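Local structure of penicillin-binding protein 2B (2WAD) at residues F82-K87 with Q180-G185; V234-S239 with G264-E269; N538-A543 with I571-I576. The protein is a penicillin-binding peptidoglycan transpeptidase that is thought to form peptide cross-links between glycan strands of the cell wall as part of the elongasome. All coordinates share one frame; numbering follows the deposited sequence.

Contact 1. Residues F82-K87 with Q180-G185; sequences FTRSNK and QLNAVG
Arg84 NH1 reaches two backbone carbonyls of segment 180-185. Arg84 NH1 donates to Val184 O at 3.1 Å, and Val184 O is tilted 23° out of the guanidinium plane. A second, weak bond joins Arg84 NH1 to Asn182 O at 2.7 Å. Its N-H...O angle is 123°, although the oxygen lies in the guanidinium plane. The contact belongs to the dimerisation domain. Arg84 comes just after strand 72-83 of a three-stranded antiparallel sheet, and its bonds go to carbonyls near the C-terminal end of helix 169-182. Arg84 has CG anti to its N (chi1 -171°) and a chain extended to NE, which carries the guanidinium to both carbonyls. Asn182 runs alongside it, pointing the same way. Closer to the backbone, Arg84 CB packs on Val184 CG1 and on Gly185 O. Next to this lies the Phe82 ring. Leu181 covers one ring face and crosses Phe82 at about a right angle. Val184 CG2 meets the ring edge, 4.0 Å from Phe82 CD2. Leu93 of helix 90-100 touches Phe82, Arg84 and Asn182. The Leu181-Phe82 contact is a CH-pi interaction: Leu181 CD2 sits 3.6 Å from the Phe82 ring centroid, displaced toward the rim, and 3.4 Å from Phe82 CG.

Contact 2. Residues V234-S239 with G264-E269; sequences VGSVSS and GTSYLE
Glu269 and Val237 cross at about a right angle, with Val237 CG2 3.4 Å from Glu269 CD. Val234 lies alongside Glu269 and points the same way. The glutamate chain bends at chi2 (-88°), which brings its carboxylate back against both valines. Water 1 donates to Glu269 OE2 and to Gly235 O, tying the carboxylate to the facing backbone. The hydroxyls of Thr265 and Ser266 lie close to Ser236. Ser236 OG shares a hydrogen bond with Thr265 OG1 at 3.1 Å. Ser266 OG accepts from Ser236 N at 2.8 Å; a chi1 of 66° sets this oxygen between its own N and carbonyl carbon. The backbones meet at a single beta bridge, Val237 with Gly264. Beside it, Thr265 N donates to Ser236 O at 2.9 Å, nearly straight at the hydrogen (174°). Glu269 N donates to Val234 O at 2.9 Å. Gly235 has positive phi, and Gly235 CA lies 3.3 Å from Ser266 O in a CA-H...O contact. This loop-to-helix contact of the dimerisation domain joins the loop after helix 231-234 to the segment leading into helix 267-271. Arg60 and Arg223, the latter on strand 215-225, form salt bridges with Glu269, and Val72 of strand 72-83 packs on Val234 and Glu269.

Contact 3. Residues N538-A543 with I571-I576; sequences NGVRLA and INKVNI. Unlike the reference sequence in segment 538-543: Leu542 (reference Val). Unlike the reference sequence in segment 571-576: Ile571 (reference Met).
The Arg541 guanidinium has Ile571 CD1 over one face, 4.2 Å above the plane and over its centre. Asn572 OD1 lies at its edge, in plane, and accepts from Arg541 NH1 at 3.0 Å. The donor is tilted 30° from the plane of that amide carbonyl, and the guanidinium and amide planes are 53° apart. In Asn572, chi1 60° and chi2 -74° together bring OD1 to Arg541. Both groups have further partners: Gln530 of helix 525-536 accepts from Arg541 NH2, and Glu484 O accepts from Asn572 ND2. Ile571 CG2 also approaches Arg541 NH1. Ile571 CD1 packs on Ala543 CB at 3.9 Å. On the other sheet face, Val540 CG2 meets Lys573 CG at 4.0 Å. Backbone bonds join the two strands. Ile571 N donates to Arg541 O and Arg541 N to Asn572 O. Val574 N extends the series to Gly539 O at 2.8 Å. Asn538 completes a Schellman motif that ends helix 525-536, and Gly539 leads into the strand. The arrangement is a two-stranded antiparallel ribbon of the transpeptidase domain, with Val540 and Lys573 as its non-hydrogen-bonded pair.

How the contacts relate
The three contacts follow one another along the chain, and none nests within or crosses another. Contact 1 closes an excursion, about half helical and without strands, that leaves after strand 72-83 and returns near the end of helix 169-182. Contact 2 closes a much shorter loop, from the end of helix 231-234 to helix 267-271. Both belong to the dimerisation domain, with centres about 28 Å apart. Contact 3 lies in the transpeptidase domain. It brings strands 540-542 and 570-573 together around the excursion of strands 547-553 and 559-565. Contacts 1 and 3 lie on opposite sides of the chain's centre, their centres about 56 Å apart. No two contacts touch.

Contact 1. Residues F82-K87 with Q180-G185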
loop_
_atom_site.group_PDB
_atom_site.type_symbol
_atom_site.label_atom_id
_atom_site.label_comp_id
_atom_site.label_asym_id
_atom_site.label_seq_id
_atom_site.Cartn_x
_atom_site.Cartn_y
_atom_site.Cartn_z
ATOM N N PHE A 82 10.047 20.220 28.164
ATOM C CA PHE A 82 9.431 20.591 29.438
ATOM C C PHE A 82 8.941 19.367 30.191
ATOM O O PHE A 82 8.170 18.574 29.664
ATOM C CB PHE A 82 8.265 21.548 29.229
ATOM C CG PHE A 82 7.608 21.995 30.510
ATOM C CD1 PHE A 82 8.336 22.660 31.482
ATOM C CD2 PHE A 82 6.256 21.758 30.734
ATOM C CE1 PHE A 82 7.736 23.088 32.651
ATOM C CE2 PHE A 82 5.647 22.182 31.912
ATOM C CZ PHE A 82 6.391 22.846 32.870
ATOM N N THR A 83 9.399 19.220 31.425
ATOM C CA THR A 83 8.957 18.139 32.292
ATOM C C THR A 83 8.073 18.764 33.359
ATOM O O THR A 83 8.521 19.647 34.076
ATOM C CB THR A 83 10.171 17.476 32.939
ATOM O OG1 THR A 83 10.773 16.638 31.950
ATOM C CG2 THR A 83 9.775 16.632 34.153
ATOM N N ARG A 84 6.812 18.344 33.423
ATOM C CA ARG A 84 5.861 19.020 34.299
ATOM C C ARG A 84 5.730 18.355 35.661
ATOM O O ARG A 84 5.844 17.137 35.777
ATOM C CB ARG A 84 4.494 19.139 33.634
ATOM C CG ARG A 84 3.529 20.029 34.405
ATOM C CD ARG A 84 2.148 19.863 33.803
ATOM N NE ARG A 84 1.089 20.633 34.461
ATOM C CZ ARG A 84 0.003 21.015 33.799
ATOM N NH1 ARG A 84 -0.112 20.710 32.514
ATOM N NH2 ARG A 84 -0.962 21.685 34.398
ATOM N N SER A 85 5.495 19.172 36.679
ATOM C CA SER A 85 5.287 18.703 38.039
ATOM C C SER A 85 3.809 18.816 38.394
ATOM O O SER A 85 3.134 19.751 37.961
ATOM C CB SER A 85 6.105 19.566 39.000
ATOM O OG SER A 85 5.706 19.383 40.349
ATOM N N ASN A 86 3.322 17.867 39.189
ATOM C CA ASN A 86 1.934 17.873 39.658
ATOM C C ASN A 86 1.609 19.121 40.474
ATOM O O ASN A 86 0.444 19.416 40.742
ATOM C CB ASN A 86 1.636 16.600 40.466
ATOM C CG ASN A 86 2.581 16.417 41.647
ATOM O OD1 ASN A 86 3.773 16.721 41.564
ATOM N ND2 ASN A 86 2.048 15.926 42.755
ATOM N N LYS A 87 2.639 19.865 40.854
ATOM C CA LYS A 87 2.461 21.013 41.744
ATOM C C LYS A 87 2.471 22.407 41.100
ATOM O O LYS A 87 2.081 23.396 41.728
ATOM C CB LYS A 87 3.432 20.918 42.918
ATOM C CG LYS A 87 3.124 19.747 43.859
ATOM C CD LYS A 87 4.007 19.755 45.117
ATOM C CE LYS A 87 5.490 20.071 44.835
ATOM N NZ LYS A 87 6.467 18.928 44.833
ATOM N N GLN A 180 1.709 25.246 25.161
ATOM C CA GLN A 180 2.678 24.162 25.046
ATOM C C GLN A 180 2.982 23.520 26.405
ATOM O O GLN A 180 2.964 22.298 26.520
ATOM C CB GLN A 180 3.971 24.704 24.434
ATOM C CG GLN A 180 3.821 25.278 23.036
ATOM C CD GLN A 180 3.700 24.190 22.006
ATOM O OE1 GLN A 180 4.580 23.335 21.880
ATOM N NE2 GLN A 180 2.594 24.200 21.270
ATOM N N LEU A 181 3.279 24.326 27.426
ATOM C CA LEU A 181 3.597 23.782 28.750
ATOM C C LEU A 181 2.393 23.081 29.386
ATOM O O LEU A 181 2.509 21.960 29.894
ATOM C CB LEU A 181 4.160 24.856 29.691
ATOM C CG LEU A 181 5.339 25.693 29.183
ATOM C CD1 LEU A 181 5.519 26.901 30.050
ATOM C CD2 LEU A 181 6.630 24.892 29.084
ATOM N N ASN A 182 1.244 23.750 29.352
ATOM C CA ASN A 182 -0.004 23.197 29.879
ATOM C C ASN A 182 -0.393 21.848 29.281
ATOM O O ASN A 182 -0.996 21.022 29.959
ATOM C CB ASN A 182 -1.160 24.177 29.681
ATOM C CG ASN A 182 -2.201 24.063 30.763
ATOM O OD1 ASN A 182 -1.876 23.847 31.932
ATOM N ND2 ASN A 182 -3.461 24.232 30.390
ATOM N N ALA A 183 -0.043 21.629 28.017
ATOM C CA ALA A 183 -0.410 20.411 27.317
ATOM C C ALA A 183 0.308 19.158 27.822
ATOM O O ALA A 183 -0.058 18.044 27.457
ATOM C CB ALA A 183 -0.155 20.594 25.826
ATOM N N VAL A 184 1.332 19.328 28.649
ATOM C CA VAL A 184 2.179 18.211 29.077
ATOM C C VAL A 184 1.587 17.554 30.320
ATOM O O VAL A 184 1.224 18.250 31.261
ATOM C CB VAL A 184 3.594 18.737 29.412
ATOM C CG1 VAL A 184 4.508 17.619 29.924
ATOM C CG2 VAL A 184 4.186 19.434 28.193
ATOM N N GLY A 185 1.454 16.227 30.329
ATOM C CA GLY A 185 0.890 15.564 31.510
ATOM C C GLY A 185 1.757 15.687 32.757
ATOM O O GLY A 185 2.944 15.994 32.658
#

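Contact 2. Residues V234-S239 with G264-E269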
loop_
_atom_site.group_PDB
_atom_site.type_symbol
_atom_site.label_atom_id
_atom_site.label_comp_id
_atom_site.label_asym_id
_atom_site.label_seq_id
_atom_site.Cartn_x
_atom_site.Cartn_y
_atom_site.Cartn_z
ATOM N N VAL A 234 6.983 3.352 1.122
ATOM C CA VAL A 234 7.358 3.383 2.528
ATOM C C VAL A 234 6.243 3.980 3.388
ATOM O O VAL A 234 5.889 3.378 4.393
ATOM C CB VAL A 234 8.695 4.131 2.790
ATOM C CG1 VAL A 234 8.880 4.428 4.271
ATOM C CG2 VAL A 234 9.894 3.348 2.242
ATOM N N GLY A 235 5.725 5.148 3.014
ATOM C CA GLY A 235 4.642 5.817 3.723
ATOM C C GLY A 235 5.151 6.943 4.594
ATOM O O GLY A 235 6.348 7.242 4.603
ATOM N N SER A 236 4.262 7.578 5.346
ATOM C CA SER A 236 4.694 8.641 6.256
ATOM C C SER A 236 4.385 8.331 7.724
ATOM O O SER A 236 3.616 7.422 8.043
ATOM C CB SER A 236 4.074 9.986 5.849
ATOM O OG SER A 236 2.678 9.817 5.636
ATOM N N VAL A 237 5.000 9.103 8.611
ATOM C CA VAL A 237 4.757 9.015 10.041
ATOM C C VAL A 237 4.275 10.385 10.514
ATOM O O VAL A 237 4.742 11.416 10.023
ATOM C CB VAL A 237 6.058 8.635 10.795
ATOM C CG1 VAL A 237 5.792 8.424 12.270
ATOM C CG2 VAL A 237 6.640 7.367 10.217
ATOM N N SER A 238 3.348 10.399 11.467
ATOM C CA SER A 238 2.876 11.645 12.058
ATOM C C SER A 238 4.007 12.388 12.765
ATOM O O SER A 238 4.825 11.778 13.442
ATOM C CB SER A 238 1.768 11.367 13.070
ATOM O OG SER A 238 2.328 10.882 14.275
ATOM N N SER A 239 4.046 13.707 12.606
ATOM C CA SER A 239 5.039 14.551 13.256
ATOM C C SER A 239 4.763 14.653 14.753
ATOM O O SER A 239 3.649 14.412 15.215
ATOM C CB SER A 239 4.955 15.956 12.666
ATOM O OG SER A 239 3.712 16.547 13.023
ATOM N N GLY A 264 2.591 5.620 12.195
ATOM C CA GLY A 264 2.516 5.499 10.744
ATOM C C GLY A 264 1.126 5.854 10.258
ATOM O O GLY A 264 0.135 5.395 10.825
ATOM N N THR A 265 1.056 6.666 9.206
ATOM C CA THR A 265 -0.220 7.137 8.681
ATOM C C THR A 265 -0.484 6.663 7.259
ATOM O O THR A 265 -1.580 6.866 6.739
ATOM C CB THR A 265 -0.261 8.658 8.643
ATOM O OG1 THR A 265 0.968 9.117 8.075
ATOM C CG2 THR A 265 -0.398 9.215 10.058
ATOM N N SER A 266 0.501 6.045 6.618
ATOM C CA SER A 266 0.250 5.517 5.282
ATOM C C SER A 266 1.172 4.341 4.911
ATOM O O SER A 266 2.290 4.232 5.411
ATOM C CB SER A 266 0.369 6.646 4.254
ATOM O OG SER A 266 1.706 7.109 4.198
ATOM N N TYR A 267 0.683 3.470 4.032
ATOM C CA TYR A 267 1.472 2.385 3.445
ATOM C C TYR A 267 2.218 1.504 4.442
ATOM O O TYR A 267 1.678 1.197 5.507
ATOM C CB TYR A 267 2.321 2.923 2.284
ATOM C CG TYR A 267 1.426 3.651 1.309
ATOM C CD1 TYR A 267 1.498 5.035 1.158
ATOM C CD2 TYR A 267 0.451 2.949 0.586
ATOM C CE1 TYR A 267 0.640 5.712 0.290
ATOM C CE2 TYR A 267 -0.407 3.608 -0.274
ATOM C CZ TYR A 267 -0.300 4.990 -0.414
ATOM O OH TYR A 267 -1.150 5.663 -1.256
ATOM N N LEU A 268 3.456 1.128 4.135
ATOM C CA LEU A 268 4.237 0.288 5.050
ATOM C C LEU A 268 4.354 0.827 6.489
ATOM O O LEU A 268 4.287 0.049 7.451
ATOM C CB LEU A 268 5.626 -0.033 4.480
ATOM C CG LEU A 268 5.775 -0.869 3.208
ATOM C CD1 LEU A 268 7.262 -1.089 2.893
ATOM C CD2 LEU A 268 5.038 -2.209 3.349
ATOM N N GLU A 269 4.548 2.132 6.660
ATOM C CA GLU A 269 4.773 2.666 8.011
ATOM C C GLU A 269 3.516 2.399 8.813
ATOM O O GLU A 269 3.592 2.116 10.001
ATOM C CB GLU A 269 5.052 4.176 8.041
ATOM C CG GLU A 269 6.375 4.627 7.443
ATOM C CD GLU A 269 7.514 4.623 8.435
ATOM O OE1 GLU A 269 7.424 3.930 9.478
ATOM O OE2 GLU A 269 8.511 5.325 8.162
HETATM O O HOH W 1 8.137 7.572 6.972
#

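Contact 3. Residues N538-A543 with I571-I576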
loop_
_atom_site.group_PDB
_atom_site.type_symbol
_atom_site.label_atom_id
_atom_site.label_comp_id
_atom_site.label_asym_id
_atom_site.label_seq_id
_atom_site.Cartn_x
_atom_site.Cartn_y
_atom_site.Cartn_z
ATOM N N ASN A 538 0.519 -23.964 -9.116
ATOM C CA ASN A 538 -0.408 -25.094 -9.235
ATOM C C ASN A 538 -1.755 -24.961 -8.542
ATOM O O ASN A 538 -2.292 -25.938 -8.016
ATOM C CB ASN A 538 0.294 -26.401 -8.870
ATOM C CG ASN A 538 1.433 -26.715 -9.842
ATOM O OD1 ASN A 538 1.266 -26.609 -11.056
ATOM N ND2 ASN A 538 2.603 -27.048 -9.311
ATOM N N GLY A 539 -2.283 -23.739 -8.541
ATOM C CA GLY A 539 -3.647 -23.477 -8.077
ATOM C C GLY A 539 -3.726 -22.998 -6.640
ATOM O O GLY A 539 -4.787 -22.657 -6.149
ATOM N N VAL A 540 -2.606 -22.991 -5.942
ATOM C CA VAL A 540 -2.569 -22.440 -4.591
ATOM C C VAL A 540 -2.182 -20.961 -4.582
ATOM O O VAL A 540 -1.042 -20.567 -4.808
ATOM C CB VAL A 540 -1.626 -23.226 -3.662
ATOM C CG1 VAL A 540 -1.535 -22.523 -2.307
ATOM C CG2 VAL A 540 -2.106 -24.680 -3.540
ATOM N N ARG A 541 -3.181 -20.140 -4.304
ATOM C CA ARG A 541 -3.040 -18.704 -4.424
ATOM C C ARG A 541 -2.446 -18.145 -3.142
ATOM O O ARG A 541 -2.876 -18.495 -2.051
ATOM C CB ARG A 541 -4.429 -18.145 -4.626
ATOM C CG ARG A 541 -4.506 -16.638 -4.759
ATOM C CD ARG A 541 -5.970 -16.340 -5.037
ATOM N NE ARG A 541 -6.196 -14.938 -4.801
ATOM C CZ ARG A 541 -7.085 -14.439 -3.959
ATOM N NH1 ARG A 541 -7.925 -15.211 -3.293
ATOM N NH2 ARG A 541 -7.137 -13.124 -3.838
ATOM N N LEU A 542 -1.433 -17.302 -3.277
ATOM C CA LEU A 542 -0.648 -16.851 -2.139
ATOM C C LEU A 542 -0.750 -15.336 -2.003
ATOM O O LEU A 542 -0.760 -14.617 -2.999
ATOM C CB LEU A 542 0.810 -17.252 -2.335
ATOM C CG LEU A 542 1.217 -18.735 -2.386
ATOM C CD1 LEU A 542 2.757 -18.838 -2.343
ATOM C CD2 LEU A 542 0.607 -19.560 -1.240
ATOM N N ALA A 543 -0.881 -14.850 -0.769
ATOM C CA ALA A 543 -0.898 -13.418 -0.544
ATOM C C ALA A 543 0.478 -12.872 -0.898
ATOM O O ALA A 543 1.502 -13.414 -0.464
ATOM C CB ALA A 543 -1.227 -13.093 0.919
ATOM N N ILE A 571 -4.269 -18.660 0.590
ATOM C CA ILE A 571 -5.581 -18.020 0.672
ATOM C C ILE A 571 -6.715 -18.969 0.267
ATOM O O ILE A 571 -7.793 -18.976 0.875
ATOM C CB ILE A 571 -5.658 -16.741 -0.206
ATOM C CG1 ILE A 571 -4.564 -15.742 0.202
ATOM C CG2 ILE A 571 -7.047 -16.066 -0.105
ATOM C CD1 ILE A 571 -4.612 -14.411 -0.557
ATOM N N ASN A 572 -6.467 -19.747 -0.783
ATOM C CA ASN A 572 -7.400 -20.751 -1.282
ATOM C C ASN A 572 -6.680 -21.637 -2.288
ATOM O O ASN A 572 -5.552 -21.335 -2.685
ATOM C CB ASN A 572 -8.605 -20.099 -1.959
ATOM C CG ASN A 572 -8.216 -19.238 -3.151
ATOM O OD1 ASN A 572 -7.689 -18.150 -2.972
ATOM N ND2 ASN A 572 -8.492 -19.711 -4.364
ATOM N N LYS A 573 -7.340 -22.721 -2.691
ATOM C CA LYS A 573 -6.828 -23.588 -3.747
ATOM C C LYS A 573 -7.873 -23.578 -4.837
ATOM O O LYS A 573 -9.008 -23.907 -4.542
ATOM C CB LYS A 573 -6.676 -25.029 -3.261
ATOM C CG LYS A 573 -5.833 -25.874 -4.193
ATOM C CD LYS A 573 -5.835 -27.352 -3.818
ATOM C CE LYS A 573 -4.858 -28.134 -4.679
ATOM N NZ LYS A 573 -5.112 -27.830 -6.109
ATOM N N VAL A 574 -7.500 -23.222 -6.069
ATOM C CA VAL A 574 -8.431 -23.243 -7.195
ATOM C C VAL A 574 -9.028 -24.644 -7.370
ATOM O O VAL A 574 -8.309 -25.643 -7.359
ATOM C CB VAL A 574 -7.753 -22.781 -8.531
ATOM C CG1 VAL A 574 -8.771 -22.827 -9.713
ATOM C CG2 VAL A 574 -7.110 -21.362 -8.367
ATOM N N ASN A 575 -10.342 -24.700 -7.584
ATOM C CA ASN A 575 -11.113 -25.952 -7.580
ATOM C C ASN A 575 -11.106 -26.704 -8.910
ATOM O O ASN A 575 -12.166 -27.032 -9.475
ATOM C CB ASN A 575 -12.559 -25.702 -7.114
ATOM C CG ASN A 575 -13.307 -27.005 -6.856
ATOM O OD1 ASN A 575 -12.691 -28.000 -6.482
ATOM N ND2 ASN A 575 -14.615 -27.018 -7.088
ATOM N N ILE A 576 -9.915 -26.974 -9.431
ATOM C CA ILE A 576 -9.841 -27.769 -10.652
ATOM C C ILE A 576 -8.839 -28.875 -10.395
ATOM O O ILE A 576 -7.955 -28.713 -9.564
ATOM C CB ILE A 576 -9.353 -26.961 -11.868
ATOM C CG1 ILE A 576 -7.991 -26.291 -11.581
ATOM C CG2 ILE A 576 -10.415 -25.982 -12.285
ATOM C CD1 ILE A 576 -7.474 -25.432 -12.743
HETATM O O HOH W 2 -5.750 -26.237 -7.862
#